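Long-range contacts in neurotoxin (Clostridium botulinum, PDB 3N7L), which is the receptor-binding domain of a mosaic D/C botulinum neurotoxin and probably binds gangliosides on nerve cells through a dedicated loop: residues Asp43-Ser48 with Asn202-Asp207; Arg53-Val58 with Thr182-Lys187; Phe77-Asn82 with Lys141-Thr146; Ile94-Asn99 with Asn176-Ile181. One frame throughout, in Å; residues are numbered along the deposited sequence.

Interaction 1: residues Asp43-Ser48 with Asn202-Asp207; sequences DFKLGS and NMWIRD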
# COMPACT_ATOMS: atom_id res chain seq x y z
N ASP A 43 10.03 -2.14 10.06
CA ASP A 43 8.82 -2.55 10.74
C ASP A 43 9.05 -3.79 11.61
O ASP A 43 10.07 -4.47 11.48
CB ASP A 43 7.78 -2.91 9.69
CG ASP A 43 8.28 -3.99 8.75
OD1 ASP A 43 8.17 -5.19 9.10
OD2 ASP A 43 8.82 -3.65 7.68
N PHE A 44 8.11 -4.07 12.50
CA PHE A 44 8.18 -5.28 13.29
C PHE A 44 6.95 -6.08 12.86
O PHE A 44 5.90 -5.50 12.54
CB PHE A 44 8.24 -5.01 14.81
CG PHE A 44 7.04 -4.29 15.39
CD1 PHE A 44 5.93 -5.01 15.81
CD2 PHE A 44 7.08 -2.92 15.60
CE1 PHE A 44 4.87 -4.37 16.46
CE2 PHE A 44 6.03 -2.26 16.25
CZ PHE A 44 4.92 -2.99 16.69
N LYS A 45 7.09 -7.40 12.82
CA LYS A 45 6.00 -8.26 12.38
C LYS A 45 5.47 -9.21 13.45
O LYS A 45 6.24 -9.84 14.18
CB LYS A 45 6.48 -9.06 11.17
CG LYS A 45 5.45 -10.01 10.58
CD LYS A 45 6.14 -10.92 9.57
CE LYS A 45 5.17 -11.89 8.92
NZ LYS A 45 5.89 -12.79 7.97
N LEU A 46 4.15 -9.29 13.52
CA LEU A 46 3.44 -10.15 14.47
C LEU A 46 2.47 -11.03 13.69
O LEU A 46 2.10 -10.70 12.56
CB LEU A 46 2.65 -9.31 15.48
CG LEU A 46 3.39 -8.70 16.68
CD1 LEU A 46 4.57 -7.89 16.21
CD2 LEU A 46 2.43 -7.83 17.48
N GLY A 47 2.06 -12.15 14.28
CA GLY A 47 1.13 -13.04 13.60
C GLY A 47 0.08 -13.60 14.54
O GLY A 47 0.27 -13.61 15.76
N SER A 48 -1.03 -14.05 13.99
CA SER A 48 -2.10 -14.63 14.80
C SER A 48 -1.66 -16.04 15.22
O SER A 48 -2.34 -16.70 16.01
CB SER A 48 -3.41 -14.68 14.01
OG SER A 48 -3.25 -15.35 12.77
N ASN A 202 -1.00 -12.04 9.36
CA ASN A 202 0.17 -11.31 9.85
C ASN A 202 -0.11 -9.82 9.86
O ASN A 202 -0.98 -9.33 9.13
CB ASN A 202 1.40 -11.58 8.99
CG ASN A 202 1.91 -13.00 9.13
OD1 ASN A 202 1.66 -13.84 8.27
ND2 ASN A 202 2.61 -13.27 10.22
N MET A 203 0.64 -9.11 10.68
CA MET A 203 0.52 -7.68 10.82
C MET A 203 1.91 -7.08 10.94
O MET A 203 2.79 -7.63 11.61
CB MET A 203 -0.30 -7.35 12.07
CG MET A 203 -0.30 -5.89 12.48
SD MET A 203 -1.41 -5.63 13.89
CE MET A 203 -0.44 -6.30 15.22
N TRP A 204 2.12 -5.95 10.26
CA TRP A 204 3.39 -5.24 10.30
C TRP A 204 3.09 -3.84 10.82
O TRP A 204 2.16 -3.20 10.36
CB TRP A 204 3.99 -5.12 8.90
CG TRP A 204 4.48 -6.41 8.29
CD1 TRP A 204 5.76 -6.89 8.30
CD2 TRP A 204 3.69 -7.35 7.57
NE1 TRP A 204 5.82 -8.08 7.62
CE2 TRP A 204 4.56 -8.39 7.16
CE3 TRP A 204 2.34 -7.43 7.23
CZ2 TRP A 204 4.12 -9.49 6.42
CZ3 TRP A 204 1.90 -8.53 6.49
CH2 TRP A 204 2.79 -9.54 6.09
N ILE A 205 3.89 -3.37 11.77
CA ILE A 205 3.70 -2.04 12.32
C ILE A 205 4.99 -1.26 12.18
O ILE A 205 6.08 -1.81 12.32
CB ILE A 205 3.32 -2.07 13.81
CG1 ILE A 205 1.94 -2.69 13.99
CG2 ILE A 205 3.37 -0.66 14.39
CD1 ILE A 205 0.83 -1.92 13.30
N ARG A 206 4.86 0.03 11.92
CA ARG A 206 6.02 0.88 11.73
C ARG A 206 5.73 2.29 12.28
O ARG A 206 4.65 2.83 12.06
CB ARG A 206 6.33 0.92 10.23
CG ARG A 206 7.27 1.99 9.81
CD ARG A 206 6.92 2.50 8.44
NE ARG A 206 7.29 3.91 8.39
CZ ARG A 206 7.26 4.67 7.31
NH1 ARG A 206 7.63 5.93 7.44
NH2 ARG A 206 6.87 4.20 6.14
N ASP A 207 6.69 2.85 13.01
CA ASP A 207 6.58 4.20 13.58
C ASP A 207 5.26 4.51 14.31
O ASP A 207 4.46 5.32 13.85
CB ASP A 207 6.82 5.25 12.49
CG ASP A 207 8.25 5.25 11.98
OD1 ASP A 207 9.17 5.43 12.80
OD2 ASP A 207 8.46 5.06 10.76
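F44 lies beside I205, the two side chains pointing the same way, where two antiparallel strands of the concanavalin-like jelly-roll domain pair. I205 CB sits over one face of the phenyl ring, 3.8 Å from the F44 centroid. The ring reaches it because F44 CG is wedged between its own backbone N and carbonyl carbon (chi1 61°), which swings the ring toward the partner strand. L46 and M203 share this face of the sheet and run side by side.

On the other face an extended lysine lies along an indole. K45 CG stands over the five-membered ring of W204, and K45 CD comes 3.5 Å from W204 NE1; farther out, K45 CE reaches 3.2 Å from N202 ND2. K45 meets the indole with its aliphatic chain, whereas R80, from the opposite side of the ring, makes a cation-pi contact with W204.

Both hydrogen-bonded pairs, F44 with I205 and L46 with M203, close their two-bond rings; L46 N to M203 O, at 2.9 Å, is nearly straight (173°). At the strand entrance the carboxylate of D43 stands steeply to the indole, planes 79° apart, and D43 OD1 meets the ring edge in its plane, 3.1 Å from W204 CD1.

Interaction 2: residues Arg53-Val58 with Thr182-Lys187; sequences RGKVIV and TFQMNK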
# COMPACT_ATOMS: atom_id res chain seq x y z
N ARG A 53 2.92 -16.59 19.77
CA ARG A 53 2.59 -15.50 18.86
C ARG A 53 3.26 -14.25 19.43
O ARG A 53 3.23 -14.02 20.64
CB ARG A 53 1.07 -15.28 18.77
CG ARG A 53 0.44 -14.71 20.03
CD ARG A 53 -0.96 -14.17 19.74
NE ARG A 53 -1.86 -15.22 19.29
CZ ARG A 53 -2.36 -16.17 20.07
NH1 ARG A 53 -2.04 -16.20 21.36
NH2 ARG A 53 -3.17 -17.10 19.57
N GLY A 54 3.86 -13.46 18.55
CA GLY A 54 4.54 -12.26 18.98
C GLY A 54 3.71 -11.35 19.86
O GLY A 54 2.48 -11.32 19.76
N LYS A 55 4.39 -10.60 20.72
CA LYS A 55 3.72 -9.68 21.62
C LYS A 55 4.68 -8.55 21.98
O LYS A 55 5.81 -8.80 22.39
CB LYS A 55 3.30 -10.42 22.89
CG LYS A 55 2.59 -9.56 23.92
CD LYS A 55 2.24 -10.39 25.15
CE LYS A 55 1.46 -9.57 26.16
NZ LYS A 55 1.11 -10.38 27.37
N VAL A 56 4.24 -7.31 21.80
CA VAL A 56 5.06 -6.15 22.13
C VAL A 56 4.34 -5.36 23.21
O VAL A 56 3.20 -4.92 23.03
CB VAL A 56 5.30 -5.24 20.90
CG1 VAL A 56 6.10 -4.01 21.30
CG2 VAL A 56 6.05 -6.02 19.82
N ILE A 57 5.00 -5.18 24.35
CA ILE A 57 4.41 -4.45 25.46
C ILE A 57 5.13 -3.14 25.74
O ILE A 57 6.33 -3.12 26.04
CB ILE A 57 4.41 -5.30 26.74
CG1 ILE A 57 3.72 -6.64 26.47
CG2 ILE A 57 3.68 -4.55 27.85
CD1 ILE A 57 3.81 -7.61 27.62
N VAL A 58 4.39 -2.04 25.65
CA VAL A 58 4.94 -0.73 25.91
C VAL A 58 4.32 -0.18 27.19
O VAL A 58 3.10 -0.03 27.29
CB VAL A 58 4.64 0.25 24.76
CG1 VAL A 58 5.22 1.62 25.07
CG2 VAL A 58 5.22 -0.28 23.45
N THR A 182 -0.38 -3.02 24.45
CA THR A 182 0.03 -4.34 24.01
C THR A 182 -0.29 -4.61 22.54
O THR A 182 -1.45 -4.60 22.13
CB THR A 182 -0.65 -5.43 24.86
OG1 THR A 182 -0.30 -5.25 26.24
CG2 THR A 182 -0.22 -6.81 24.40
N PHE A 183 0.77 -4.83 21.76
CA PHE A 183 0.64 -5.14 20.33
C PHE A 183 0.63 -6.67 20.22
O PHE A 183 1.64 -7.32 20.49
CB PHE A 183 1.83 -4.58 19.55
CG PHE A 183 1.86 -3.07 19.48
CD1 PHE A 183 1.47 -2.41 18.31
CD2 PHE A 183 2.30 -2.32 20.56
CE1 PHE A 183 1.53 -1.02 18.23
CE2 PHE A 183 2.36 -0.93 20.49
CZ PHE A 183 1.97 -0.28 19.32
N GLN A 184 -0.50 -7.23 19.84
CA GLN A 184 -0.62 -8.68 19.71
C GLN A 184 -1.93 -9.02 19.03
O GLN A 184 -2.97 -8.43 19.34
CB GLN A 184 -0.55 -9.33 21.10
CG GLN A 184 -0.72 -10.85 21.10
CD GLN A 184 -0.56 -11.46 22.49
OE1 GLN A 184 -1.27 -11.10 23.43
NE2 GLN A 184 0.39 -12.38 22.62
N MET A 185 -1.89 -9.96 18.10
CA MET A 185 -3.09 -10.36 17.39
C MET A 185 -3.86 -11.42 18.18
O MET A 185 -3.51 -12.61 18.16
CB MET A 185 -2.72 -10.88 16.01
CG MET A 185 -1.86 -9.89 15.25
SD MET A 185 -1.68 -10.33 13.54
CE MET A 185 -3.21 -9.68 12.88
N ASN A 186 -4.90 -10.97 18.87
CA ASN A 186 -5.72 -11.85 19.68
C ASN A 186 -7.14 -11.98 19.16
O ASN A 186 -7.87 -10.99 19.02
CB ASN A 186 -5.76 -11.36 21.13
CG ASN A 186 -4.38 -11.29 21.75
OD1 ASN A 186 -3.56 -12.18 21.56
ND2 ASN A 186 -4.13 -10.23 22.51
N LYS A 187 -7.52 -13.22 18.87
CA LYS A 187 -8.85 -13.53 18.35
C LYS A 187 -9.94 -13.19 19.37
O LYS A 187 -9.78 -13.41 20.56
CB LYS A 187 -8.91 -15.01 17.99
CG LYS A 187 -10.27 -15.51 17.50
CD LYS A 187 -10.65 -14.91 16.15
CE LYS A 187 -11.87 -15.61 15.56
NZ LYS A 187 -13.09 -15.50 16.41
O HOH W 1 0.64 -11.45 17.64
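Q184 extends toward the R53-V58 segment and meets it at every step along its length. Its CB lies near the carbonyl oxygen of G54, and Q184 CG comes closer, 3.5 Å from G54 O, while also touching R53 CD. With CG anti to the backbone N (chi1 177°) and the chain straight beyond it, the amide is carried out between two basic side chains. Q184 CD packs against R53 CD and K55 CG alike. At the tip NE2 rests 3.5 Å from R53 CG and equally far from K55 CB, so these neighbours offer it hydrocarbon, while the guanidinium plane stands nearly perpendicular to the amide, 86° apart. The other branch, Q184 OE1, accepts a hydrogen bond from N186 ND2 at 3.1 Å, which restrains the rotation of the amide.

Beside it the backbones pair as antiparallel strands: V56 and F183 exchange two hydrogen bonds, the shorter from F183 N to V56 O at 2.7 Å. Toward G54, ahead of the strand, the two chains separate, and a water joins them, giving a proton to G54 O and accepting one from M185 N.

The side chains of V56 and F183 face the interior of the jelly roll, against F44 and L46 of strand 44-47, and the F183 ring meets F208 of strand 202-211 edge-to-face. Strand 180-187 thus runs between strands 55-59 and 91-93 in one sheet of the sandwich, its F183 packed on the other.

Interaction 3: residues Phe77-Asn82 with Lys141-Thr146; sequences FWIRIN and KWFFVT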
# COMPACT_ATOMS: atom_id res chain seq x y z
N PHE A 77 0.29 5.74 13.04
CA PHE A 77 1.18 4.63 12.75
C PHE A 77 0.93 4.01 11.39
O PHE A 77 -0.15 4.15 10.81
CB PHE A 77 1.03 3.54 13.83
CG PHE A 77 -0.37 2.97 13.93
CD1 PHE A 77 -0.73 1.84 13.19
CD2 PHE A 77 -1.32 3.55 14.77
CE1 PHE A 77 -2.02 1.30 13.29
CE2 PHE A 77 -2.61 3.02 14.88
CZ PHE A 77 -2.96 1.89 14.14
N TRP A 78 1.96 3.36 10.86
CA TRP A 78 1.85 2.67 9.58
C TRP A 78 1.54 1.23 9.93
O TRP A 78 2.10 0.68 10.88
CB TRP A 78 3.17 2.72 8.80
CG TRP A 78 3.35 4.00 8.05
CD1 TRP A 78 4.01 5.12 8.47
CD2 TRP A 78 2.85 4.29 6.74
NE1 TRP A 78 3.95 6.09 7.51
CE2 TRP A 78 3.24 5.61 6.43
CE3 TRP A 78 2.10 3.57 5.80
CZ2 TRP A 78 2.91 6.23 5.21
CZ3 TRP A 78 1.77 4.18 4.59
CH2 TRP A 78 2.18 5.50 4.31
N ILE A 79 0.63 0.63 9.19
CA ILE A 79 0.27 -0.75 9.45
C ILE A 79 -0.04 -1.49 8.16
O ILE A 79 -0.48 -0.89 7.17
CB ILE A 79 -0.95 -0.83 10.39
CG1 ILE A 79 -1.38 -2.29 10.57
CG2 ILE A 79 -2.11 -0.01 9.82
CD1 ILE A 79 -2.44 -2.49 11.65
N ARG A 80 0.20 -2.79 8.19
CA ARG A 80 -0.11 -3.64 7.06
C ARG A 80 -0.65 -4.95 7.62
O ARG A 80 -0.09 -5.51 8.56
CB ARG A 80 1.14 -3.92 6.23
CG ARG A 80 0.79 -4.70 4.97
CD ARG A 80 2.00 -5.25 4.27
NE ARG A 80 1.55 -6.07 3.15
CZ ARG A 80 2.30 -6.97 2.52
NH1 ARG A 80 1.79 -7.67 1.52
NH2 ARG A 80 3.56 -7.16 2.90
N ILE A 81 -1.76 -5.42 7.04
CA ILE A 81 -2.37 -6.67 7.48
C ILE A 81 -2.41 -7.57 6.25
O ILE A 81 -2.99 -7.20 5.22
CB ILE A 81 -3.82 -6.42 7.98
CG1 ILE A 81 -3.79 -5.43 9.15
CG2 ILE A 81 -4.45 -7.73 8.44
CD1 ILE A 81 -5.15 -4.99 9.63
N ASN A 82 -1.79 -8.74 6.31
CA ASN A 82 -1.84 -9.57 5.12
C ASN A 82 -2.90 -10.62 5.14
O ASN A 82 -2.93 -11.51 5.99
CB ASN A 82 -0.52 -10.22 4.77
CG ASN A 82 -0.62 -10.98 3.46
OD1 ASN A 82 -1.26 -10.51 2.51
ND2 ASN A 82 -0.02 -12.16 3.39
N LYS A 141 -2.42 -3.93 1.78
CA LYS A 141 -1.41 -2.91 1.57
C LYS A 141 -1.06 -2.12 2.83
O LYS A 141 -1.81 -2.11 3.81
CB LYS A 141 -1.89 -1.95 0.48
CG LYS A 141 -3.15 -1.17 0.83
CD LYS A 141 -3.79 -0.53 -0.40
CE LYS A 141 -4.30 -1.58 -1.39
NZ LYS A 141 -4.85 -1.00 -2.65
N TRP A 142 0.09 -1.48 2.80
CA TRP A 142 0.51 -0.64 3.90
C TRP A 142 -0.42 0.57 3.89
O TRP A 142 -0.75 1.09 2.82
CB TRP A 142 1.94 -0.13 3.69
CG TRP A 142 3.04 -1.01 4.19
CD1 TRP A 142 3.89 -1.77 3.44
CD2 TRP A 142 3.46 -1.15 5.55
NE1 TRP A 142 4.82 -2.37 4.25
CE2 TRP A 142 4.58 -2.01 5.55
CE3 TRP A 142 2.99 -0.64 6.77
CZ2 TRP A 142 5.25 -2.37 6.72
CZ3 TRP A 142 3.65 -0.99 7.94
CH2 TRP A 142 4.78 -1.85 7.91
N PHE A 143 -0.86 1.02 5.06
CA PHE A 143 -1.67 2.23 5.13
C PHE A 143 -1.34 2.99 6.41
O PHE A 143 -0.88 2.40 7.40
CB PHE A 143 -3.19 1.92 4.98
CG PHE A 143 -3.78 1.09 6.08
CD1 PHE A 143 -4.51 1.69 7.10
CD2 PHE A 143 -3.69 -0.30 6.05
CE1 PHE A 143 -5.14 0.92 8.08
CE2 PHE A 143 -4.32 -1.08 7.02
CZ PHE A 143 -5.05 -0.47 8.04
N PHE A 144 -1.53 4.30 6.37
CA PHE A 144 -1.21 5.17 7.50
C PHE A 144 -2.45 5.58 8.28
O PHE A 144 -3.37 6.20 7.75
CB PHE A 144 -0.49 6.42 6.99
CG PHE A 144 -0.00 7.33 8.09
CD1 PHE A 144 1.00 6.92 8.96
CD2 PHE A 144 -0.52 8.62 8.21
CE1 PHE A 144 1.48 7.78 9.95
CE2 PHE A 144 -0.05 9.49 9.20
CZ PHE A 144 0.96 9.07 10.06
N VAL A 145 -2.46 5.21 9.56
CA VAL A 145 -3.58 5.51 10.44
C VAL A 145 -3.31 6.70 11.32
O VAL A 145 -2.20 6.89 11.83
CB VAL A 145 -3.90 4.31 11.37
CG1 VAL A 145 -5.00 4.69 12.37
CG2 VAL A 145 -4.33 3.11 10.55
N THR A 146 -4.33 7.53 11.51
CA THR A 146 -4.20 8.67 12.40
C THR A 146 -5.53 8.82 13.13
O THR A 146 -6.56 9.07 12.52
CB THR A 146 -3.90 9.99 11.67
OG1 THR A 146 -2.70 9.85 10.90
CG2 THR A 146 -3.69 11.11 12.69
O HOH W 2 -3.30 -3.98 5.22
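W78 and F144 cross at about a right angle, with F144 CB almost directly above the six-membered ring of the indole, 3.7 Å from the W78 centroid and 4° off its normal. The phenyl ring continues over the pyrrole side, where F144 CD1 approaches W78 NE1 to 3.4 Å; the two ring planes meet obliquely. Along the same face W142 receives R80 CB over the centre of its ring system, while its edge abuts the backbone of W78 and I79.

The opposite face of the sheet is aliphatic-on-aromatic. I79 CG2 sits 3.6 Å from the centroid of the F143 ring, and V145 CB covers F77 in a similar way. F143 CG takes the position between its backbone N and carbonyl carbon (chi1 64°), which turns the ring over I79 CG2.

Four backbone hydrogen bonds fix this register, among them V145 N to F77 O at 2.8 Å and F143 N to I79 O at 2.9 Å. Beyond the last pair a water bridges I81 N and K141 O.

Farther out, R80 NE is held by N140 O, R206 makes a cation-pi contact with W78, and Y359 of the following domain grips W142 O. Such paired antiparallel strands, one face turned into the sandwich and the other here toward the trefoil domain, are characteristic of the clostridial neurotoxin receptor-binding region, a lectin-like jelly roll joined to a beta-trefoil.

Interaction 4: residues Ile94-Asn99 with Asn176-Ile181; sequences IDSVKN and NFSKTI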
# COMPACT_ATOMS: atom_id res chain seq x y z
N ILE A 94 -4.01 -3.82 18.91
CA ILE A 94 -3.28 -2.85 19.72
C ILE A 94 -4.25 -2.53 20.84
O ILE A 94 -5.27 -1.88 20.63
CB ILE A 94 -2.97 -1.56 18.92
CG1 ILE A 94 -2.24 -1.91 17.61
CG2 ILE A 94 -2.08 -0.63 19.75
CD1 ILE A 94 -2.01 -0.71 16.70
N ASP A 95 -3.93 -3.02 22.04
CA ASP A 95 -4.82 -2.84 23.18
C ASP A 95 -4.22 -2.06 24.34
O ASP A 95 -3.08 -2.28 24.73
CB ASP A 95 -5.27 -4.21 23.70
CG ASP A 95 -6.35 -4.09 24.75
OD1 ASP A 95 -7.51 -3.80 24.38
OD2 ASP A 95 -6.05 -4.29 25.95
N SER A 96 -5.02 -1.16 24.90
CA SER A 96 -4.59 -0.38 26.05
C SER A 96 -5.77 -0.27 27.02
O SER A 96 -6.20 0.82 27.39
CB SER A 96 -4.12 1.01 25.60
OG SER A 96 -3.33 1.63 26.61
N VAL A 97 -6.29 -1.44 27.39
CA VAL A 97 -7.40 -1.57 28.32
C VAL A 97 -6.87 -2.40 29.48
O VAL A 97 -6.35 -3.50 29.27
CB VAL A 97 -8.59 -2.34 27.68
CG1 VAL A 97 -9.61 -2.72 28.75
CG2 VAL A 97 -9.26 -1.48 26.62
N LYS A 98 -6.99 -1.89 30.70
CA LYS A 98 -6.49 -2.62 31.87
C LYS A 98 -7.59 -3.30 32.69
O LYS A 98 -7.59 -4.52 32.86
CB LYS A 98 -5.66 -1.69 32.76
CG LYS A 98 -5.21 -2.33 34.07
CD LYS A 98 -4.47 -3.64 33.85
CE LYS A 98 -4.30 -4.41 35.16
NZ LYS A 98 -3.71 -5.77 34.96
N ASN A 99 -8.52 -2.51 33.22
CA ASN A 99 -9.61 -3.07 34.02
C ASN A 99 -10.93 -2.74 33.34
O ASN A 99 -11.79 -2.08 33.93
CB ASN A 99 -9.59 -2.50 35.44
CG ASN A 99 -8.37 -2.96 36.23
OD1 ASN A 99 -8.21 -4.15 36.50
ND2 ASN A 99 -7.51 -2.02 36.61
N ASN A 176 -10.74 5.21 32.68
CA ASN A 176 -9.40 5.25 33.24
C ASN A 176 -8.43 4.73 32.18
O ASN A 176 -8.46 3.56 31.81
CB ASN A 176 -9.35 4.36 34.49
CG ASN A 176 -8.11 4.60 35.33
OD1 ASN A 176 -6.99 4.52 34.83
ND2 ASN A 176 -8.31 4.87 36.61
N PHE A 177 -7.56 5.62 31.70
CA PHE A 177 -6.60 5.23 30.68
C PHE A 177 -5.40 4.48 31.25
O PHE A 177 -4.86 4.84 32.29
CB PHE A 177 -6.14 6.47 29.90
CG PHE A 177 -7.20 7.02 28.99
CD1 PHE A 177 -7.67 6.26 27.92
CD2 PHE A 177 -7.75 8.28 29.22
CE1 PHE A 177 -8.68 6.75 27.09
CE2 PHE A 177 -8.75 8.77 28.39
CZ PHE A 177 -9.22 8.01 27.33
N SER A 178 -5.02 3.42 30.55
CA SER A 178 -3.90 2.57 30.95
C SER A 178 -2.57 3.11 30.41
O SER A 178 -2.53 3.76 29.37
CB SER A 178 -4.12 1.15 30.43
OG SER A 178 -2.94 0.37 30.53
N LYS A 179 -1.49 2.84 31.13
CA LYS A 179 -0.19 3.29 30.68
C LYS A 179 0.53 2.16 29.94
O LYS A 179 1.70 2.28 29.59
CB LYS A 179 0.65 3.79 31.86
CG LYS A 179 0.62 2.90 33.09
CD LYS A 179 1.35 1.60 32.86
CE LYS A 179 1.63 0.91 34.18
NZ LYS A 179 2.44 1.80 35.06
N THR A 180 -0.20 1.07 29.70
CA THR A 180 0.35 -0.08 28.99
C THR A 180 -0.34 -0.29 27.65
O THR A 180 -1.56 -0.25 27.56
CB THR A 180 0.21 -1.37 29.83
OG1 THR A 180 1.04 -1.28 30.99
CG2 THR A 180 0.64 -2.59 29.01
N ILE A 181 0.45 -0.52 26.61
CA ILE A 181 -0.07 -0.76 25.27
C ILE A 181 0.50 -2.10 24.81
O ILE A 181 1.72 -2.29 24.79
CB ILE A 181 0.35 0.34 24.28
CG1 ILE A 181 -0.13 1.70 24.78
CG2 ILE A 181 -0.26 0.06 22.89
CD1 ILE A 181 0.41 2.86 23.98
O HOH W 3 -5.78 3.53 27.82
O HOH W 4 -2.72 4.66 26.92
O HOH W 5 -3.29 -2.37 29.27
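The first torsion of S96 (chi1 -162°) sets OG opposite its own backbone N and directs the hydroxyl across to the segment 176-181, where S96 OG donates to T180 O at 2.8 Å. The same first torsion in S178 (167°) turns its OG back to accept from T180 N at 2.9 Å, which closes an ST turn just ahead of the strand. The site lies at one end of a jelly-roll sheet, where strand 180-187 starts beside the short strand 95-97.

The S96 hydroxyl does not meet the T180 carbonyl in its plane: it approaches from above, 45° out. Its contact is reinforced by weaker CH donors, with S96 CA turned to T180 O and I181 CA to D95 O. D95 organises its own strand, its OD2 accepting from V97 N in an Asx turn while OD1 is held by S104 OG.

Apolar packing closes the inner end. I94 and I181 lie side by side, their CG2 methyls 3.7 Å apart, and both also touch W103 of strand 102-108. At the outer end K98 CB brushes S178 CB.

Between these ends, water does much of the joining. One molecule donates to S96 O and accepts from S178 N, each at 2.8 Å. A second gives one proton to S96 OG and the other to S178 O, the latter bond only 2.6 Å long.

All four contacts belong to the jelly-roll domain and show chemistry following depth. Interactions 1 and 3 are buried and lie in one sheet, where strands 202-211 and 72-82 are neighbours; W204 N to R80 O ties them, and aromatic faces under aliphatic carbons dominate both. Interactions 2 and 4 share strand 180-187 in the other sheet, are only partly buried, and rely more on amides, hydroxyls and water. The sheets meet through packing: L46 of interaction 1 touches F183 of interaction 2, and F77 of interaction 3 reaches I94 of interaction 4. Interaction 4, farthest from the chain centre, is the most hydrated.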